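Long-range contacts in iron aquisition yersiniabactin synthesis enzyme, YbtT (Escherichia coli, PDB 6BA9), which hydrolyses thioesters as a type II thioesterase of broad specificity, sustaining yersiniabactin synthesis: residues A[1-9]-A[43-54]; A[29-38]-A[229-237]. The protein carries 1 engineered substitution. All coordinates share one frame; numbering follows the deposited sequence.

Interaction 1: residues A[1-9]-A[43-54]; sequences AMCIPLWPA and LSLVTWPGRDRL
W7 and L43 meet at one end of an antiparallel strand pair on the border of the alpha/beta-hydrolase sheet. Strand 3-7 is an outermost strand, and strand 42-46 is its neighbour. A classic beta bulge interrupts the pairing: L6 and W7 both face L43. L43 O accepts from L6 N at 2.8 Å and from W7 N at 3.1 Å, and L43 N returns a bond to W7 O.

L43 CD2 stands over the centre of the W7 six-membered ring, 3.5 Å from the centroid. The approach is 10° off the ring normal, a CH-pi contact. L43 CG lies opposite its own backbone N (chi1 174°), which helps carry the methyl over the indole. W33 O takes the ring NH of W7, giving that polar edge a partner outside the strand pair.

I4 lies alongside L45 and points the same way, with I4 CG1 4.1 Å from L45 CB. The other branch, I4 CG2, covers one face of the R53 guanidinium, 3.8 Å from R53 NH1. A water joins that nitrogen to C3 O. L6 CD1 comes across to L45 CB.

The other side of the sheet carries C3, P5, S44 and V46. C3 SG touches V46 CG2, and C3 also packs on L70 of helix 63-77. S44 OG is bonded to H16.

M2 bends at its last torsion (chi3 92°). This brings M2 CE within 3.8 Å of V46 CG1 and to the edge of the W48 ring, near its plane. P49 CD touches the same methyl. Beyond the strands, M2 O takes a bond from T47 N at 2.8 Å, and that donor sits above the carbonyl plane.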
loop_
_atom_site.group_PDB
_atom_site.type_symbol
_atom_site.label_atom_id
_atom_site.label_comp_id
_atom_site.label_asym_id
_atom_site.label_seq_id
_atom_site.Cartn_x
_atom_site.Cartn_y
_atom_site.Cartn_z
ATOM N N ALA A 1 17.648 -4.101 -1.829
ATOM C CA ALA A 1 16.395 -4.506 -1.191
ATOM C C ALA A 1 15.332 -3.440 -1.405
ATOM O O ALA A 1 15.634 -2.241 -1.478
ATOM C CB ALA A 1 16.606 -4.725 0.291
ATOM N N MET A 2 14.072 -3.879 -1.495
ATOM C CA MET A 2 12.965 -2.936 -1.566
ATOM C C MET A 2 12.612 -2.361 -0.201
ATOM O O MET A 2 12.195 -1.200 -0.115
ATOM C CB MET A 2 11.701 -3.625 -2.105
ATOM C CG MET A 2 11.770 -4.120 -3.522
ATOM S SD MET A 2 10.280 -5.096 -3.860
ATOM C CE MET A 2 9.228 -3.830 -4.516
ATOM N N CYS A 3 12.749 -3.137 0.867
ATOM C CA CYS A 3 12.301 -2.706 2.188
ATOM C C CYS A 3 13.366 -1.869 2.891
ATOM O O CYS A 3 14.549 -2.229 2.906
ATOM C CB CYS A 3 11.957 -3.911 3.054
ATOM S SG CYS A 3 10.496 -4.802 2.477
ATOM N N ILE A 4 12.936 -0.748 3.464
ATOM C CA ILE A 4 13.792 0.075 4.326
ATOM C C ILE A 4 13.176 0.111 5.723
ATOM O O ILE A 4 11.956 0.272 5.867
ATOM C CB ILE A 4 14.016 1.482 3.747
ATOM C CG1 ILE A 4 12.712 2.249 3.613
ATOM C CG2 ILE A 4 14.694 1.401 2.392
ATOM C CD1 ILE A 4 12.877 3.722 3.172
ATOM N N PRO A 5 13.980 0.004 6.777
ATOM C CA PRO A 5 13.432 0.018 8.137
ATOM C C PRO A 5 13.051 1.425 8.572
ATOM O O PRO A 5 13.796 2.383 8.348
ATOM C CB PRO A 5 14.598 -0.516 8.981
ATOM C CG PRO A 5 15.805 -0.115 8.220
ATOM C CD PRO A 5 15.435 -0.228 6.766
ATOM N N LEU A 6 11.871 1.555 9.187
ATOM C CA LEU A 6 11.433 2.812 9.791
ATOM C C LEU A 6 11.439 2.751 11.309
ATOM O O LEU A 6 11.900 3.697 11.964
ATOM C CB LEU A 6 10.030 3.209 9.314
ATOM C CG LEU A 6 9.803 3.450 7.815
ATOM C CD1 LEU A 6 8.403 3.955 7.542
ATOM C CD2 LEU A 6 10.826 4.423 7.247
ATOM N N TRP A 7 10.922 1.672 11.889
ATOM C CA TRP A 7 10.980 1.445 13.331
ATOM C C TRP A 7 11.643 0.109 13.616
ATOM O O TRP A 7 11.339 -0.890 12.954
ATOM C CB TRP A 7 9.597 1.354 14.006
ATOM C CG TRP A 7 8.653 2.470 13.822
ATOM C CD1 TRP A 7 8.934 3.769 13.503
ATOM C CD2 TRP A 7 7.236 2.384 13.934
ATOM N NE1 TRP A 7 7.775 4.485 13.410
ATOM C CE2 TRP A 7 6.715 3.658 13.668
ATOM C CE3 TRP A 7 6.355 1.345 14.238
ATOM C CZ2 TRP A 7 5.353 3.925 13.692
ATOM C CZ3 TRP A 7 5.006 1.605 14.248
ATOM C CH2 TRP A 7 4.515 2.892 13.985
ATOM N N PRO A 8 12.479 0.029 14.642
ATOM C CA PRO A 8 12.884 -1.271 15.153
ATOM C C PRO A 8 11.811 -1.793 16.094
ATOM O O PRO A 8 11.007 -1.034 16.644
ATOM C CB PRO A 8 14.156 -0.925 15.931
ATOM C CG PRO A 8 13.828 0.404 16.508
ATOM C CD PRO A 8 13.007 1.128 15.474
ATOM N N ALA A 9 11.786 -3.109 16.265
ATOM C CA ALA A 9 10.903 -3.673 17.266
ATOM C C ALA A 9 11.323 -3.168 18.641
ATOM O O ALA A 9 12.503 -2.906 18.895
ATOM C CB ALA A 9 10.977 -5.198 17.240
ATOM N N LEU A 43 8.755 -1.928 11.859
ATOM C CA LEU A 43 8.028 -1.345 10.741
ATOM C C LEU A 43 9.006 -1.065 9.613
ATOM O O LEU A 43 10.023 -0.391 9.816
ATOM C CB LEU A 43 7.366 -0.029 11.125
ATOM C CG LEU A 43 6.680 0.766 10.008
ATOM C CD1 LEU A 43 5.500 0.008 9.389
ATOM C CD2 LEU A 43 6.183 2.106 10.539
ATOM N N SER A 44 8.695 -1.579 8.429
ATOM C CA SER A 44 9.479 -1.302 7.235
ATOM C C SER A 44 8.571 -0.762 6.145
ATOM O O SER A 44 7.377 -1.082 6.098
ATOM C CB SER A 44 10.193 -2.544 6.747
ATOM O OG SER A 44 11.079 -3.068 7.742
ATOM N N LEU A 45 9.158 0.053 5.266
ATOM C CA LEU A 45 8.475 0.651 4.129
ATOM C C LEU A 45 9.059 0.068 2.848
ATOM O O LEU A 45 10.286 -0.051 2.705
ATOM C CB LEU A 45 8.682 2.178 4.128
ATOM C CG LEU A 45 7.989 2.957 3.011
ATOM C CD1 LEU A 45 6.485 2.956 3.169
ATOM C CD2 LEU A 45 8.534 4.395 2.975
ATOM N N VAL A 46 8.184 -0.282 1.918
ATOM C CA VAL A 46 8.583 -0.825 0.619
ATOM C C VAL A 46 8.849 0.334 -0.340
ATOM O O VAL A 46 8.034 1.255 -0.449
ATOM C CB VAL A 46 7.490 -1.750 0.064
ATOM C CG1 VAL A 46 7.914 -2.344 -1.271
ATOM C CG2 VAL A 46 7.180 -2.863 1.042
ATOM N N THR A 47 9.981 0.282 -1.040
ATOM C CA THR A 47 10.336 1.263 -2.065
ATOM C C THR A 47 9.998 0.709 -3.440
ATOM O O THR A 47 10.456 -0.383 -3.791
ATOM C CB THR A 47 11.843 1.517 -2.039
ATOM O OG1 THR A 47 12.274 1.838 -0.716
ATOM C CG2 THR A 47 12.223 2.628 -2.985
ATOM N N TRP A 48 9.234 1.456 -4.223
ATOM C CA TRP A 48 9.022 1.083 -5.613
ATOM C C TRP A 48 10.285 1.379 -6.430
ATOM O O TRP A 48 10.881 2.459 -6.290
ATOM C CB TRP A 48 7.857 1.859 -6.211
ATOM C CG TRP A 48 6.486 1.705 -5.570
ATOM C CD1 TRP A 48 5.521 2.661 -5.550
ATOM C CD2 TRP A 48 5.923 0.548 -4.905
ATOM N NE1 TRP A 48 4.387 2.190 -4.928
ATOM C CE2 TRP A 48 4.608 0.908 -4.513
ATOM C CE3 TRP A 48 6.388 -0.732 -4.595
ATOM C CZ2 TRP A 48 3.762 0.044 -3.837
ATOM C CZ3 TRP A 48 5.532 -1.597 -3.915
ATOM C CH2 TRP A 48 4.229 -1.192 -3.547
ATOM N N PRO A 49 10.743 0.450 -7.263
ATOM C CA PRO A 49 11.895 0.739 -8.122
ATOM C C PRO A 49 11.744 2.069 -8.854
ATOM O O PRO A 49 10.642 2.490 -9.246
ATOM C CB PRO A 49 11.916 -0.460 -9.077
ATOM C CG PRO A 49 11.368 -1.586 -8.241
ATOM C CD PRO A 49 10.303 -0.950 -7.387
ATOM N N GLY A 50 12.876 2.764 -8.974
ATOM C CA GLY A 50 12.971 4.008 -9.703
ATOM C C GLY A 50 13.205 5.231 -8.847
ATOM O O GLY A 50 13.329 6.332 -9.404
ATOM N N ARG A 51 13.226 5.099 -7.526
ATOM C CA ARG A 51 13.394 6.244 -6.648
ATOM C C ARG A 51 14.134 5.804 -5.398
ATOM O O ARG A 51 14.321 4.606 -5.147
ATOM C CB ARG A 51 12.039 6.840 -6.257
ATOM C CG ARG A 51 11.224 5.937 -5.321
ATOM C CD ARG A 51 9.717 5.923 -5.658
ATOM N NE ARG A 51 9.449 5.144 -6.871
ATOM C CZ ARG A 51 8.282 5.106 -7.506
ATOM N NH1 ARG A 51 7.248 5.830 -7.069
ATOM N NH2 ARG A 51 8.160 4.369 -8.593
ATOM N N ASP A 52 14.503 6.784 -4.582
ATOM C CA ASP A 52 15.187 6.545 -3.298
ATOM C C ASP A 52 16.441 5.712 -3.576
ATOM O O ASP A 52 17.155 6.020 -4.543
ATOM C CB ASP A 52 14.222 5.985 -2.267
ATOM C CG ASP A 52 13.085 6.934 -1.939
ATOM O OD1 ASP A 52 13.188 8.165 -2.151
ATOM O OD2 ASP A 52 12.038 6.430 -1.467
ATOM N N ARG A 53 16.723 4.658 -2.811
ATOM C CA ARG A 53 17.929 3.861 -3.042
ATOM C C ARG A 53 17.852 3.046 -4.323
ATOM O O ARG A 53 18.849 2.417 -4.697
ATOM C CB ARG A 53 18.152 2.897 -1.868
ATOM C CG ARG A 53 18.345 3.604 -0.560
ATOM C CD ARG A 53 18.374 2.634 0.607
ATOM N NE ARG A 53 18.500 3.359 1.866
ATOM C CZ ARG A 53 18.503 2.798 3.070
ATOM N NH1 ARG A 53 18.387 1.479 3.205
ATOM N NH2 ARG A 53 18.621 3.567 4.145
ATOM N N LEU A 54 16.684 3.001 -4.973
ATOM C CA LEU A 54 16.455 2.238 -6.189
ATOM C C LEU A 54 16.324 3.140 -7.408
ATOM O O LEU A 54 15.741 2.746 -8.424
ATOM C CB LEU A 54 15.213 1.361 -6.050
ATOM C CG LEU A 54 15.243 0.378 -4.872
ATOM C CD1 LEU A 54 13.993 -0.508 -4.913
ATOM C CD2 LEU A 54 16.498 -0.484 -4.813
HETATM O O HOH W 1 16.985 -0.927 1.775
HETATM O O HOH W 2 12.198 -2.329 10.598
#

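Interaction 2: residues A[29-38]-A[229-237]; sequences AFRHWQAEQL and PIQQARSFF
W33 is the main bump. Its indole fits as a knob into a hole made by I230, A233, F236 and F237. The short helix 31-34 is thereby packed on helices 228-231 and 233-243, which follow the last strand of the alpha/beta-hydrolase sheet.

F237 turns its edge toward a face of W33, an edge-to-face pair with the W33 six-membered and F237 ring centroids 4.8 Å apart and the planes at 67°. F30 CD2 lies against the opposite face of the indole, so W33 is held between two phenylalanines. F236 is nearly parallel to W33 but slid aside; F236 CE2 comes 3.8 Å from W33 CZ2. A233 CB touches both W33 NE1 and L38 CD1, at 3.7 Å each. L38 CD1 also fills the hollow beside F237 CD2.

I230 is a bump in the other direction. Its CD1 lies over a face of the F30 ring in a CH-pi contact. With CG1 set opposite the carbonyl carbon (chi1 -65°), this branch reaches toward A29 and F30.

W33 NE1 donates to P229 O at 2.9 Å, within the indole plane but from above the carbonyl plane of P229. A water links H32 NE2, I230 O and A233 N. E36 and R234 form a salt bridge at the exposed edge. R234 NH1 donates to E36 OE1 at 3.2 Å (153°), from above the carboxylate plane. The short approach of R234 NH2 to E36 OE2 is bent and weak. The core is apolar and aromatic. P229 O satisfies its buried indole NH, and this bond together with the rings on both faces probably fixes the rotation of W33.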
loop_
_atom_site.group_PDB
_atom_site.type_symbol
_atom_site.label_atom_id
_atom_site.label_comp_id
_atom_site.label_asym_id
_atom_site.label_seq_id
_atom_site.Cartn_x
_atom_site.Cartn_y
_atom_site.Cartn_z
ATOM N N ALA A 29 7.498 10.752 1.968
ATOM C CA ALA A 29 6.084 10.881 2.293
ATOM C C ALA A 29 5.752 10.313 3.665
ATOM O O ALA A 29 4.740 10.709 4.255
ATOM C CB ALA A 29 5.244 10.201 1.208
ATOM N N PHE A 30 6.596 9.427 4.195
ATOM C CA PHE A 30 6.358 8.713 5.447
ATOM C C PHE A 30 7.259 9.200 6.580
ATOM O O PHE A 30 7.360 8.549 7.627
ATOM C CB PHE A 30 6.471 7.198 5.212
ATOM C CG PHE A 30 5.389 6.664 4.336
ATOM C CD1 PHE A 30 5.506 6.701 2.960
ATOM C CD2 PHE A 30 4.222 6.154 4.882
ATOM C CE1 PHE A 30 4.495 6.246 2.157
ATOM C CE2 PHE A 30 3.201 5.689 4.063
ATOM C CZ PHE A 30 3.349 5.744 2.696
ATOM N N ARG A 31 7.886 10.366 6.410
ATOM C CA ARG A 31 8.786 10.878 7.436
ATOM C C ARG A 31 8.073 11.069 8.772
ATOM O O ARG A 31 8.672 10.857 9.828
ATOM C CB ARG A 31 9.394 12.197 6.954
ATOM C CG ARG A 31 10.400 12.821 7.908
ATOM C CD ARG A 31 11.035 14.072 7.309
ATOM N NE ARG A 31 11.414 13.852 5.915
ATOM C CZ ARG A 31 12.589 13.380 5.509
ATOM N NH1 ARG A 31 13.542 13.075 6.389
ATOM N NH2 ARG A 31 12.813 13.215 4.211
ATOM N N HIS A 32 6.802 11.478 8.746
ATOM C CA HIS A 32 6.062 11.670 9.992
ATOM C C HIS A 32 6.001 10.384 10.812
ATOM O O HIS A 32 6.023 10.427 12.051
ATOM C CB HIS A 32 4.658 12.196 9.700
ATOM C CG HIS A 32 3.803 12.332 10.922
ATOM N ND1 HIS A 32 4.132 13.169 11.967
ATOM C CD2 HIS A 32 2.636 11.737 11.269
ATOM C CE1 HIS A 32 3.208 13.083 12.907
ATOM N NE2 HIS A 32 2.288 12.222 12.508
ATOM N N TRP A 33 5.939 9.231 10.146
ATOM C CA TRP A 33 5.975 7.969 10.879
ATOM C C TRP A 33 7.294 7.776 11.613
ATOM O O TRP A 33 7.332 7.143 12.671
ATOM C CB TRP A 33 5.747 6.794 9.928
ATOM C CG TRP A 33 4.339 6.592 9.481
ATOM C CD1 TRP A 33 3.261 7.379 9.731
ATOM C CD2 TRP A 33 3.865 5.500 8.695
ATOM N NE1 TRP A 33 2.133 6.848 9.151
ATOM C CE2 TRP A 33 2.484 5.681 8.513
ATOM C CE3 TRP A 33 4.479 4.375 8.135
ATOM C CZ2 TRP A 33 1.703 4.780 7.792
ATOM C CZ3 TRP A 33 3.709 3.489 7.428
ATOM C CH2 TRP A 33 2.336 3.688 7.265
ATOM N N GLN A 34 8.388 8.298 11.070
ATOM C CA GLN A 34 9.672 8.201 11.757
ATOM C C GLN A 34 9.786 9.157 12.932
ATOM O O GLN A 34 10.650 8.955 13.795
ATOM C CB GLN A 34 10.809 8.468 10.775
ATOM C CG GLN A 34 10.891 7.439 9.688
ATOM C CD GLN A 34 11.998 7.730 8.700
ATOM O OE1 GLN A 34 11.802 8.463 7.726
ATOM N NE2 GLN A 34 13.173 7.162 8.948
ATOM N N ALA A 35 8.948 10.189 12.998
ATOM C CA ALA A 35 9.021 11.116 14.117
ATOM C C ALA A 35 8.686 10.432 15.432
ATOM O O ALA A 35 9.080 10.923 16.494
ATOM C CB ALA A 35 8.059 12.285 13.905
ATOM N N GLU A 36 7.964 9.311 15.390
ATOM C CA GLU A 36 7.473 8.717 16.624
ATOM C C GLU A 36 6.962 7.299 16.393
ATOM O O GLU A 36 6.109 7.082 15.534
ATOM C CB GLU A 36 6.347 9.590 17.173
ATOM C CG GLU A 36 5.751 9.090 18.471
ATOM C CD GLU A 36 4.633 9.977 18.997
ATOM O OE1 GLU A 36 4.247 9.798 20.171
ATOM O OE2 GLU A 36 4.127 10.844 18.239
ATOM N N GLN A 37 7.456 6.344 17.173
ATOM C CA GLN A 37 7.014 4.959 17.072
ATOM C C GLN A 37 5.659 4.794 17.755
ATOM O O GLN A 37 5.517 5.067 18.955
ATOM C CB GLN A 37 8.064 4.037 17.681
ATOM C CG GLN A 37 7.700 2.576 17.633
ATOM C CD GLN A 37 8.909 1.665 17.656
ATOM O OE1 GLN A 37 10.048 2.117 17.796
ATOM N NE2 GLN A 37 8.672 0.378 17.501
ATOM N N LEU A 38 4.658 4.345 16.997
ATOM C CA LEU A 38 3.285 4.290 17.479
ATOM C C LEU A 38 2.805 2.884 17.832
ATOM O O LEU A 38 1.660 2.723 18.284
ATOM C CB LEU A 38 2.348 4.917 16.451
ATOM C CG LEU A 38 2.654 6.389 16.180
ATOM C CD1 LEU A 38 1.838 6.959 15.036
ATOM C CD2 LEU A 38 2.386 7.220 17.436
ATOM N N PRO A 229 -3.463 7.639 6.479
ATOM C CA PRO A 229 -2.419 6.823 7.131
ATOM C C PRO A 229 -1.292 7.652 7.714
ATOM O O PRO A 229 -0.665 7.244 8.706
ATOM C CB PRO A 229 -1.934 5.887 6.018
ATOM C CG PRO A 229 -3.133 5.766 5.114
ATOM C CD PRO A 229 -3.727 7.172 5.103
ATOM N N ILE A 230 -1.009 8.791 7.095
ATOM C CA ILE A 230 0.048 9.702 7.526
ATOM C C ILE A 230 -0.504 10.789 8.433
ATOM O O ILE A 230 -0.019 10.988 9.544
ATOM C CB ILE A 230 0.754 10.281 6.283
ATOM C CG1 ILE A 230 1.479 9.149 5.535
ATOM C CG2 ILE A 230 1.725 11.384 6.681
ATOM C CD1 ILE A 230 1.803 9.496 4.080
ATOM N N GLN A 231 -1.560 11.463 7.990
ATOM C CA GLN A 231 -2.113 12.584 8.746
ATOM C C GLN A 231 -2.845 12.134 10.006
ATOM O O GLN A 231 -2.956 12.915 10.961
ATOM C CB GLN A 231 -3.045 13.386 7.844
ATOM C CG GLN A 231 -2.384 13.877 6.560
ATOM C CD GLN A 231 -1.383 14.969 6.830
ATOM O OE1 GLN A 231 -1.652 15.881 7.607
ATOM N NE2 GLN A 231 -0.214 14.880 6.209
ATOM N N GLN A 232 -3.369 10.910 10.023
ATOM C CA GLN A 232 -4.039 10.337 11.182
ATOM C C GLN A 232 -3.343 9.029 11.559
ATOM O O GLN A 232 -3.986 8.008 11.813
ATOM C CB GLN A 232 -5.520 10.117 10.871
ATOM C CG GLN A 232 -6.295 11.393 10.524
ATOM C CD GLN A 232 -6.282 12.405 11.629
ATOM O OE1 GLN A 232 -6.268 12.061 12.811
ATOM N NE2 GLN A 232 -6.291 13.679 11.251
ATOM N N ALA A 233 -2.014 9.087 11.624
ATOM C CA ALA A 233 -1.202 7.907 11.920
ATOM C C ALA A 233 -1.631 7.219 13.212
ATOM O O ALA A 233 -1.633 5.991 13.297
ATOM C CB ALA A 233 0.264 8.306 12.001
ATOM N N ARG A 234 -1.964 7.995 14.250
ATOM C CA ARG A 234 -2.346 7.378 15.515
ATOM C C ARG A 234 -3.573 6.488 15.344
ATOM O O ARG A 234 -3.600 5.357 15.836
ATOM C CB ARG A 234 -2.563 8.448 16.588
ATOM C CG ARG A 234 -1.267 9.140 16.976
ATOM C CD ARG A 234 -1.403 10.059 18.181
ATOM N NE ARG A 234 -0.298 11.013 18.210
ATOM C CZ ARG A 234 0.856 10.834 18.848
ATOM N NH1 ARG A 234 1.090 9.734 19.559
ATOM N NH2 ARG A 234 1.787 11.779 18.780
ATOM N N SER A 235 -4.590 6.969 14.619
ATOM C CA SER A 235 -5.777 6.159 14.362
ATOM C C SER A 235 -5.447 4.944 13.493
ATOM O O SER A 235 -5.946 3.834 13.739
ATOM C CB SER A 235 -6.847 7.020 13.691
ATOM O OG SER A 235 -7.228 8.103 14.523
ATOM N N PHE A 236 -4.621 5.144 12.461
ATOM C CA PHE A 236 -4.248 4.060 11.551
ATOM C C PHE A 236 -3.573 2.921 12.307
ATOM O O PHE A 236 -3.992 1.762 12.219
ATOM C CB PHE A 236 -3.334 4.665 10.475
ATOM C CG PHE A 236 -2.894 3.712 9.378
ATOM C CD1 PHE A 236 -3.736 3.393 8.326
ATOM C CD2 PHE A 236 -1.595 3.203 9.367
ATOM C CE1 PHE A 236 -3.305 2.557 7.312
ATOM C CE2 PHE A 236 -1.168 2.362 8.356
ATOM C CZ PHE A 236 -2.025 2.040 7.335
ATOM N N PHE A 237 -2.536 3.231 13.080
ATOM C CA PHE A 237 -1.851 2.176 13.821
ATOM C C PHE A 237 -2.709 1.586 14.927
ATOM O O PHE A 237 -2.621 0.383 15.176
ATOM C CB PHE A 237 -0.480 2.636 14.316
ATOM C CG PHE A 237 0.508 2.798 13.191
ATOM C CD1 PHE A 237 1.049 1.680 12.569
ATOM C CD2 PHE A 237 0.857 4.044 12.727
ATOM C CE1 PHE A 237 1.939 1.816 11.518
ATOM C CE2 PHE A 237 1.738 4.187 11.690
ATOM C CZ PHE A 237 2.280 3.066 11.078
HETATM O O HOH W 3 -0.389 11.797 12.145
#

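The centres of the two interactions are about 15 Å apart, and the contacts touch through W7. W7 NE1 lies 2.8 Å from W33 O, a probable hydrogen bond. W7 CH2 packs 3.3 Å from L38 N, and the W7 and F237 rings also meet. P8 O and Q37 NE2 are 2.9 Å apart, a second probable bond. L43 packs on both W33 and F237, so interaction 1 borders the aromatic cluster of interaction 2. The segments alternate along the chain. Interaction 1 adds the antiparallel outermost strand 3-7 to the sheet. Interaction 2 joins helix 31-34 to the region after strand 216-222, where alpha/beta hydrolases usually carry their catalytic histidine.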